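Local atomic coordinates of beta sliding clamp (Borrelia burgdorferi, PDB entry 6DJ8), a protein that probably encircles DNA as a ring-shaped head-to-tail dimer, tethering DNA polymerases and other proteins to it and so making replication processive. Residues Lys223-Asn226 / Phe227-His230; Val196-Gly200 / His201-Ile205. One frame throughout, in Å; residues are numbered along the deposited sequence.

Overall arrangement
Contacts 1 and 2 show how a short helix and a beta hairpin of one domain are each held together locally. Both lie in the central domain, in series along the chain, with centres about 18 Å apart and nearest atoms about 8 Å apart. Helix 157-167 and the loop after it meet both. Contact 1 is partly buried: one side is hydrophobic and faces a sheet, while its charged and polar residues lie elsewhere on the helix, two of them paired with residues of the N-terminal domain. Contact 2 is more deeply buried and more polar: side-chain oxygens fix a turn bordering the bound peptide, and strand pairing and a salt bridge join it to the C-terminal domain.

Contact 1: Lys223-Asn226 / Phe227-His230; sequences KIFN and FLKH
K223, I224 and F225 each offer their carbonyl oxygen to the backbone N four residues on, at F227, L228 and K229, so that K223-N226 and F227-H230 form successive turns of one alpha helix; the middle bond, L228 N to I224 O, measures 2.8 Å. The same I224 oxygen is also crowded by the side chain of L228. With chi1 at -82°, CG of the leucine lies beside its own backbone N and leans back along the helix, coming within 3.2 Å of I224 O. Beyond it, L228 CD1 reaches two side chains of the preceding turn, touching CD1 of the F225 ring at 4.1 Å and CG1 of I224 at 4.3 Å. F225 and L228 run alongside each other and point the same way, while CG2 of I224 sits over one face of the phenyl ring, offset toward its rim. N226 and K229 make a polar counterpart to this pair, though K229 was modelled in two conformers and its side-chain contacts are correspondingly doubtful. In the conformer described, CG lies between backbone N and carbonyl carbon (chi1 57°), 3.1 Å from N226 O. The extended chain then carries NZ to N226 OD1 at 3.2 Å, a weak bond. At the two ends, K223 forms a salt bridge with D60 and H230 a hydrogen bond with E27, both residues of the N-terminal domain, where F227 also meets the ring of F65. I224 and L228 rest on strands 246-251 and 254-259, and F225 packs against F160 and I164 of helix 157-167, as in the processivity-factor fold, where paired helices lie on one side of the sheet.

Contact 2: Val196-Gly200 / His201-Ile205; sequences VSTNG and HRMSI
T198 and M203 face each other across an antiparallel hairpin as a non-hydrogen-bonded pair, and the tight end of the contact begins beside them. R202 O takes two bonds there, from T198 OG1 at 2.8 Å and from N199 N at 3.3 Å; the hydroxyl approaches well above the carbonyl plane. N199 does the complementary work: its CG, between backbone N and carbonyl carbon (chi1 75°), turns OD1 inward to receive H201 N at 2.8 Å and R202 N at 3.0 Å. R202 O and N199 OD1, with two bonds each, thus fix the inside of the turn, and T198 OG1 adds an ST turn by accepting from G200 N. On its outer, solvent side the same turn is looser, with N199 and H201 partly exposed. Farther along, S197 N to S204 O and S204 N to S197 O both measure 2.9 Å. M203 CE lies against T198 CB at 3.7 Å; packing toward V196 is wider, V196 CG1 to M203 SD being 4.1 Å. T198, H201 and M203 pack on the bound natural-product peptide, and the backbone of G200 hydrogen-bonds to it, placing the hairpin in the peptide-binding pocket. On the opposite sheet face, S197 and S204 bond the end of helix 157-167 through I167 O and R166 O; S204 also reaches H385. R202 pairs with E353 of helix 348-355, and strands 182-187 and 383-387 flank the hairpin.

Contact 1: Lys223-Asn226 / Phe227-His230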
ATOM      1  N   LYS A 223     -23.689   2.664   3.532  1.00 30.33           N
ATOM      2  CA  LYS A 223     -22.799   1.679   2.899  1.00 36.29           C
ATOM      3  C   LYS A 223     -23.158   1.463   1.433  1.00 36.95           C
ATOM      4  O   LYS A 223     -22.267   1.416   0.574  1.00 34.70           O
ATOM      5  CB  LYS A 223     -22.824   0.350   3.652  1.00 39.93           C
ATOM      6  CG  LYS A 223     -21.961  -0.746   3.001  1.00 41.27           C
ATOM      7  CD  LYS A 223     -21.993  -2.031   3.799  1.00 41.48           C
ATOM      8  CE  LYS A 223     -21.058  -3.101   3.189  1.00 41.33           C
ATOM      9  NZ  LYS A 223     -21.182  -4.382   3.946  1.00 44.14           N
ATOM     10  N   ILE A 224     -24.460   1.408   1.109  1.00 29.55           N
ATOM     11  CA  ILE A 224     -24.818   1.157  -0.286  1.00 31.12           C
ATOM     12  C   ILE A 224     -24.298   2.264  -1.193  1.00 34.59           C
ATOM     13  O   ILE A 224     -23.965   2.010  -2.358  1.00 34.93           O
ATOM     14  CB  ILE A 224     -26.341   0.947  -0.466  1.00 27.38           C
ATOM     15  CG1 ILE A 224     -26.592   0.334  -1.851  1.00 32.69           C
ATOM     16  CG2 ILE A 224     -27.098   2.270  -0.328  1.00 31.86           C
ATOM     17  CD1 ILE A 224     -28.019  -0.120  -2.081  1.00 38.11           C
ATOM     18  N   PHE A 225     -24.179   3.498  -0.683  1.00 34.11           N
ATOM     19  CA  PHE A 225     -23.674   4.564  -1.539  1.00 33.93           C
ATOM     20  C   PHE A 225     -22.170   4.443  -1.757  1.00 32.06           C
ATOM     21  O   PHE A 225     -21.684   4.709  -2.858  1.00 33.61           O
ATOM     22  CB  PHE A 225     -24.054   5.933  -0.957  1.00 30.49           C
ATOM     23  CG  PHE A 225     -25.537   6.127  -0.913  1.00 34.81           C
ATOM     24  CD1 PHE A 225     -26.238   6.354  -2.083  1.00 36.33           C
ATOM     25  CD2 PHE A 225     -26.243   5.956   0.263  1.00 33.69           C
ATOM     26  CE1 PHE A 225     -27.629   6.473  -2.069  1.00 39.80           C
ATOM     27  CE2 PHE A 225     -27.613   6.077   0.282  1.00 39.37           C
ATOM     28  CZ  PHE A 225     -28.310   6.334  -0.893  1.00 37.33           C
ATOM     29  N   ASN A 226     -21.418   4.054  -0.730  1.00 28.70           N
ATOM     30  CA  ASN A 226     -20.000   3.761  -0.957  1.00 34.58           C
ATOM     31  C   ASN A 226     -19.846   2.661  -1.996  1.00 35.74           C
ATOM     32  O   ASN A 226     -19.055   2.788  -2.931  1.00 35.26           O
ATOM     33  CB  ASN A 226     -19.330   3.383   0.361  1.00 32.58           C
ATOM     34  CG  ASN A 226     -19.283   4.563   1.327  1.00 40.49           C
ATOM     35  OD1 ASN A 226     -19.139   5.702   0.891  1.00 37.54           O
ATOM     36  ND2 ASN A 226     -19.404   4.300   2.630  1.00 34.11           N
ATOM     37  N   PHE A 227     -20.696   1.635  -1.919  1.00 34.28           N
ATOM     38  CA  PHE A 227     -20.670   0.539  -2.892  1.00 32.97           C
ATOM     39  C   PHE A 227     -20.968   1.043  -4.303  1.00 42.81           C
ATOM     40  O   PHE A 227     -20.236   0.754  -5.265  1.00 38.60           O
ATOM     41  CB  PHE A 227     -21.709  -0.495  -2.450  1.00 37.37           C
ATOM     42  CG  PHE A 227     -21.755  -1.741  -3.270  1.00 33.57           C
ATOM     43  CD1 PHE A 227     -20.587  -2.367  -3.688  1.00 36.11           C
ATOM     44  CD2 PHE A 227     -22.976  -2.339  -3.544  1.00 32.06           C
ATOM     45  CE1 PHE A 227     -20.640  -3.557  -4.411  1.00 38.08           C
ATOM     46  CE2 PHE A 227     -23.041  -3.527  -4.266  1.00 39.80           C
ATOM     47  CZ  PHE A 227     -21.866  -4.130  -4.700  1.00 33.76           C
ATOM     48  N   LEU A 228     -22.033   1.835  -4.421  1.00 35.87           N
ATOM     49  CA  LEU A 228     -22.528   2.309  -5.704  1.00 41.94           C
ATOM     50  C   LEU A 228     -21.497   3.149  -6.442  1.00 44.60           C
ATOM     51  O   LEU A 228     -21.407   3.087  -7.674  1.00 46.22           O
ATOM     52  CB  LEU A 228     -23.780   3.161  -5.473  1.00 44.39           C
ATOM     53  CG  LEU A 228     -25.089   2.406  -5.306  1.00 41.37           C
ATOM     54  CD1 LEU A 228     -26.135   3.368  -4.819  1.00 40.02           C
ATOM     55  CD2 LEU A 228     -25.451   1.858  -6.655  1.00 42.80           C
ATOM     56  N   LYS A 229     -20.766   3.996  -5.719  1.00 40.63           N
ATOM     57  CA  LYS A 229     -19.861   4.891  -6.425  0.51 45.32           C
ATOM     58  C   LYS A 229     -18.749   4.114  -7.118  1.00 48.53           C
ATOM     59  O   LYS A 229     -18.216   4.587  -8.124  1.00 52.35           O
ATOM     60  CB  LYS A 229     -19.311   5.975  -5.491  0.51 44.72           C
ATOM     61  CG  LYS A 229     -18.573   5.523  -4.245  0.51 44.14           C
ATOM     62  CD  LYS A 229     -18.141   6.756  -3.459  0.51 44.39           C
ATOM     63  CE  LYS A 229     -17.957   6.488  -1.974  0.51 42.51           C
ATOM     64  NZ  LYS A 229     -17.893   7.772  -1.202  0.51 40.07           N
ATOM     65  N   HIS A 230     -18.437   2.908  -6.646  1.00 49.68           N
ATOM     66  CA  HIS A 230     -17.533   2.006  -7.353  1.00 51.76           C
ATOM     67  C   HIS A 230     -18.206   1.329  -8.552  1.00 54.52           C
ATOM     68  O   HIS A 230     -17.507   0.900  -9.479  1.00 53.04           O
ATOM     69  CB  HIS A 230     -17.000   0.953  -6.372  1.00 51.26           C
ATOM     70  CG  HIS A 230     -16.107  -0.077  -6.997  1.00 64.48           C
ATOM     71  ND1 HIS A 230     -15.066   0.247  -7.842  1.00 69.77           N
ATOM     72  CD2 HIS A 230     -16.102  -1.429  -6.898  1.00 56.54           C
ATOM     73  CE1 HIS A 230     -14.459  -0.858  -8.237  1.00 68.54           C
ATOM     74  NE2 HIS A 230     -15.068  -1.889  -7.678  1.00 62.43           N
TER

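Contact 2: Val196-Gly200 / His201-Ile205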
ATOM      1  N   VAL A 196     -29.213  14.777   2.689  1.00 33.79           N
ATOM      2  CA  VAL A 196     -28.496  15.316   3.844  1.00 34.49           C
ATOM      3  C   VAL A 196     -27.738  14.172   4.504  1.00 38.58           C
ATOM      4  O   VAL A 196     -28.255  13.055   4.594  1.00 34.95           O
ATOM      5  CB  VAL A 196     -29.463  15.967   4.851  1.00 39.92           C
ATOM      6  CG1 VAL A 196     -28.720  16.419   6.112  1.00 39.74           C
ATOM      7  CG2 VAL A 196     -30.193  17.138   4.201  1.00 39.56           C
ATOM      8  N   SER A 197     -26.517  14.442   4.967  1.00 31.70           N
ATOM      9  CA  SER A 197     -25.822  13.473   5.800  1.00 34.68           C
ATOM     10  C   SER A 197     -25.009  14.199   6.856  1.00 36.92           C
ATOM     11  O   SER A 197     -24.497  15.296   6.619  1.00 35.78           O
ATOM     12  CB  SER A 197     -24.894  12.562   4.983  1.00 33.18           C
ATOM     13  OG  SER A 197     -23.933  13.336   4.288  1.00 35.76           O
ATOM     14  N   THR A 198     -24.849  13.553   8.010  1.00 36.50           N
ATOM     15  CA  THR A 198     -24.076  14.162   9.081  1.00 35.73           C
ATOM     16  C   THR A 198     -23.646  13.088  10.061  1.00 37.81           C
ATOM     17  O   THR A 198     -24.276  12.035  10.175  1.00 40.41           O
ATOM     18  CB  THR A 198     -24.891  15.219   9.825  1.00 35.22           C
ATOM     19  OG1 THR A 198     -24.079  15.851  10.828  1.00 28.93           O
ATOM     20  CG2 THR A 198     -26.074  14.535  10.514  1.00 36.88           C
ATOM     21  N   ASN A 199     -22.583  13.394  10.796  1.00 34.61           N
ATOM     22  CA  ASN A 199     -22.142  12.572  11.911  1.00 39.12           C
ATOM     23  C   ASN A 199     -22.317  13.308  13.227  1.00 39.69           C
ATOM     24  O   ASN A 199     -21.722  12.916  14.233  1.00 41.23           O
ATOM     25  CB  ASN A 199     -20.684  12.135  11.719  1.00 38.81           C
ATOM     26  CG  ASN A 199     -19.700  13.253  11.987  1.00 41.32           C
ATOM     27  OD1 ASN A 199     -20.058  14.445  11.977  1.00 36.23           O
ATOM     28  ND2 ASN A 199     -18.451  12.880  12.260  1.00 32.02           N
ATOM     29  N   GLY A 200     -23.075  14.408  13.222  1.00 45.98           N
ATOM     30  CA  GLY A 200     -23.239  15.242  14.385  1.00 46.56           C
ATOM     31  C   GLY A 200     -22.272  16.401  14.468  1.00 49.77           C
ATOM     32  O   GLY A 200     -22.525  17.351  15.214  1.00 48.72           O
ATOM     33  N   HIS A 201     -21.168  16.350  13.743  1.00 43.42           N
ATOM     34  CA  HIS A 201     -20.174  17.409  13.795  1.00 40.96           C
ATOM     35  C   HIS A 201     -19.932  18.091  12.463  1.00 42.78           C
ATOM     36  O   HIS A 201     -19.613  19.287  12.439  1.00 41.12           O
ATOM     37  CB  HIS A 201     -18.870  16.825  14.343  1.00 46.19           C
ATOM     38  CG  HIS A 201     -19.021  16.294  15.730  1.00 56.47           C
ATOM     39  ND1 HIS A 201     -19.526  15.039  15.993  1.00 59.32           N
ATOM     40  CD2 HIS A 201     -18.751  16.852  16.933  1.00 66.57           C
ATOM     41  CE1 HIS A 201     -19.576  14.853  17.299  1.00 62.02           C
ATOM     42  NE2 HIS A 201     -19.097  15.931  17.891  1.00 64.71           N
ATOM     43  N   ARG A 202     -20.089  17.367  11.362  1.00 37.55           N
ATOM     44  CA  ARG A 202     -19.983  17.908  10.024  1.00 30.43           C
ATOM     45  C   ARG A 202     -21.152  17.349   9.224  1.00 33.21           C
ATOM     46  O   ARG A 202     -21.672  16.270   9.532  1.00 37.53           O
ATOM     47  CB  ARG A 202     -18.621  17.580   9.379  1.00 32.88           C
ATOM     48  CG  ARG A 202     -18.095  16.141   9.599  1.00 33.92           C
ATOM     49  CD  ARG A 202     -18.565  15.190   8.512  1.00 34.33           C
ATOM     50  NE  ARG A 202     -17.922  13.862   8.620  1.00 30.00           N
ATOM     51  CZ  ARG A 202     -16.719  13.587   8.127  1.00 32.40           C
ATOM     52  NH1 ARG A 202     -16.035  14.550   7.499  1.00 30.51           N
ATOM     53  NH2 ARG A 202     -16.189  12.363   8.259  1.00 29.50           N
ATOM     54  N   MET A 203     -21.579  18.102   8.210  1.00 32.74           N
ATOM     55  CA  MET A 203     -22.814  17.781   7.518  1.00 32.73           C
ATOM     56  C   MET A 203     -22.745  18.244   6.070  1.00 35.02           C
ATOM     57  O   MET A 203     -22.297  19.359   5.788  1.00 34.20           O
ATOM     58  CB  MET A 203     -24.029  18.451   8.212  1.00 34.46           C
ATOM     59  CG  MET A 203     -25.293  18.454   7.341  1.00 34.05           C
ATOM     60  SD  MET A 203     -26.714  19.307   8.134  1.00 39.61           S
ATOM     61  CE  MET A 203     -26.998  18.248   9.518  1.00 36.95           C
ATOM     62  N   SER A 204     -23.225  17.394   5.164  1.00 38.32           N
ATOM     63  CA  SER A 204     -23.397  17.732   3.757  1.00 33.30           C
ATOM     64  C   SER A 204     -24.886  17.843   3.408  1.00 39.64           C
ATOM     65  O   SER A 204     -25.714  17.065   3.898  1.00 38.35           O
ATOM     66  CB  SER A 204     -22.705  16.695   2.873  1.00 36.57           C
ATOM     67  OG  SER A 204     -21.274  16.862   2.898  1.00 33.50           O
ATOM     68  N   ILE A 205     -25.217  18.832   2.582  1.00 36.10           N
ATOM     69  CA  ILE A 205     -26.565  19.061   2.067  1.00 40.52           C
ATOM     70  C   ILE A 205     -26.473  19.253   0.561  1.00 39.22           C
ATOM     71  O   ILE A 205     -25.834  20.206   0.097  1.00 39.24           O
ATOM     72  CB  ILE A 205     -27.222  20.295   2.713  1.00 41.43           C
ATOM     73  CG1 ILE A 205     -27.327  20.105   4.222  1.00 42.70           C
ATOM     74  CG2 ILE A 205     -28.598  20.541   2.105  1.00 37.47           C
ATOM     75  CD1 ILE A 205     -27.300  21.369   4.984  1.00 48.90           C
TER